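Local structure of LysR family transcriptional regulator (Vibrio vulnificus, 5B7H) at residues G16-G21 / E65-I70. The protein probably acts as a DNA-binding transcription factor of the LysR family, an OxyR-type regulator whose regulatory domain forms this chain. The protein carries 1 engineered substitution. Sequence-based numbering, arbitrary orientation.
Sequences GQLKLG and ELDVLI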
# COMPACT_ATOMS: atom_id res chain seq x y z
N GLY A 16 9.87 -5.48 -25.34
CA GLY A 16 8.76 -6.39 -25.18
C GLY A 16 8.20 -6.32 -23.78
O GLY A 16 8.35 -5.32 -23.08
N GLN A 17 7.61 -7.41 -23.32
CA GLN A 17 6.86 -7.39 -22.08
C GLN A 17 7.56 -8.25 -21.04
O GLN A 17 8.11 -9.30 -21.35
CB GLN A 17 5.49 -7.91 -22.37
CG GLN A 17 4.56 -7.97 -21.24
CD GLN A 17 3.23 -8.50 -21.71
OE1 GLN A 17 2.41 -7.75 -22.25
NE2 GLN A 17 3.01 -9.81 -21.52
N LEU A 18 7.54 -7.78 -19.79
CA LEU A 18 8.06 -8.53 -18.66
C LEU A 18 7.02 -8.50 -17.55
O LEU A 18 6.48 -7.42 -17.28
CB LEU A 18 9.35 -7.86 -18.20
CG LEU A 18 10.37 -8.60 -17.39
CD1 LEU A 18 10.83 -9.78 -18.24
CD2 LEU A 18 11.51 -7.64 -17.10
N LYS A 19 6.71 -9.66 -16.95
CA LYS A 19 5.87 -9.76 -15.77
C LYS A 19 6.74 -9.81 -14.52
O LYS A 19 7.47 -10.77 -14.30
CB LYS A 19 4.90 -10.96 -15.83
CG LYS A 19 3.93 -10.85 -17.03
CD LYS A 19 3.17 -12.13 -17.27
CE LYS A 19 1.84 -11.89 -17.92
NZ LYS A 19 1.14 -13.19 -18.09
N LEU A 20 6.62 -8.80 -13.68
CA LEU A 20 7.51 -8.65 -12.53
C LEU A 20 6.67 -8.62 -11.26
O LEU A 20 5.70 -7.86 -11.18
CB LEU A 20 8.35 -7.35 -12.66
CG LEU A 20 9.34 -7.11 -11.52
CD1 LEU A 20 10.58 -6.34 -12.13
CD2 LEU A 20 8.72 -6.30 -10.39
N GLY A 21 7.05 -9.42 -10.27
CA GLY A 21 6.38 -9.46 -8.99
C GLY A 21 7.24 -8.76 -7.94
O GLY A 21 8.47 -8.81 -8.00
N GLU A 65 3.97 -17.83 -14.18
CA GLU A 65 3.01 -16.74 -14.25
C GLU A 65 3.67 -15.38 -14.06
O GLU A 65 3.02 -14.35 -14.32
CB GLU A 65 1.95 -16.92 -13.19
CG GLU A 65 1.12 -18.15 -13.53
CD GLU A 65 0.26 -18.68 -12.41
OE1 GLU A 65 0.38 -18.19 -11.25
OE2 GLU A 65 -0.55 -19.60 -12.71
N LEU A 66 4.90 -15.34 -13.55
CA LEU A 66 5.72 -14.14 -13.53
C LEU A 66 7.07 -14.53 -14.09
O LEU A 66 7.45 -15.70 -14.05
CB LEU A 66 5.90 -13.62 -12.10
CG LEU A 66 4.58 -13.25 -11.42
CD1 LEU A 66 4.80 -12.94 -9.91
CD2 LEU A 66 3.99 -12.01 -12.11
N ASP A 67 7.80 -13.54 -14.64
CA ASP A 67 9.15 -13.74 -15.16
C ASP A 67 10.23 -13.51 -14.12
O ASP A 67 11.25 -14.18 -14.15
CB ASP A 67 9.45 -12.75 -16.30
CG ASP A 67 8.60 -12.99 -17.51
OD1 ASP A 67 8.72 -14.10 -18.08
OD2 ASP A 67 7.82 -12.10 -17.93
N VAL A 68 10.07 -12.55 -13.22
CA VAL A 68 11.13 -12.18 -12.30
C VAL A 68 10.48 -11.50 -11.11
O VAL A 68 9.39 -10.91 -11.22
CB VAL A 68 12.16 -11.26 -13.00
CG1 VAL A 68 11.49 -9.93 -13.48
CG2 VAL A 68 13.39 -10.97 -12.17
N LEU A 69 11.12 -11.60 -9.96
CA LEU A 69 10.66 -10.99 -8.72
C LEU A 69 11.72 -10.05 -8.20
O LEU A 69 12.92 -10.28 -8.38
CB LEU A 69 10.43 -12.05 -7.61
CG LEU A 69 9.62 -13.30 -8.03
CD1 LEU A 69 9.57 -14.30 -6.84
CD2 LEU A 69 8.22 -12.87 -8.51
N ILE A 70 11.27 -9.01 -7.50
CA ILE A 70 12.12 -8.20 -6.64
C ILE A 70 11.66 -8.50 -5.23
O ILE A 70 10.50 -8.22 -4.85
CB ILE A 70 12.05 -6.70 -6.99
CG1 ILE A 70 12.57 -6.46 -8.42
CG2 ILE A 70 12.83 -5.93 -5.93
CD1 ILE A 70 12.44 -4.93 -8.92
O HOH W 1 5.83 -11.52 -20.32
O HOH W 2 0.49 -13.66 -14.89
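K19, on strand 16-22, meets D67, in the loop leading into the parallel neighbouring strand 68-73, within the alpha/beta sheet of the regulatory domain, which has the periplasmic-binding-protein-like fold of LysR regulators; helix 27-41, strand 45-51 and helix 54-62 lie between them in the chain, and strand 45-51 flanks 16-22 on its other edge. The aspartate grips K19 at both backbone polar atoms. Its OD2 accepts the K19 amide almost straight, N to OD2 2.9 Å with 176° at the hydrogen, through the lone pair turned away from OD1, while its own backbone N donates to K19 O at 2.8 Å. With chi1 at -67°, the carboxylate stays beside its own backbone N, which lets one residue serve both atoms. K19 O also receives a weak second bond from V68 N. A water further ties OD2 to Q17 O, the latter link weak, and R204 donates to Q17 O while forming a long, weak ion pair with OD2; this positive charge would tend to stabilise the carboxylate.

Regular parallel pairing then takes over: G21 N donates to V68 O, and G21 O accepts I70 N, each at 2.9 Å. L20 CD1 lies against V68 CG1 and I70 CD1 on the face covered by helices 27-41 and 205-217, L20 touching both, I70 the first and V68 the second. On the other face L66 CD1 and L69 CD2 each approach G21 CA to 3.9 Å. At the solvent side, a second water donates to E65 O at 2.7 Å and weakly accepts from K19 NZ.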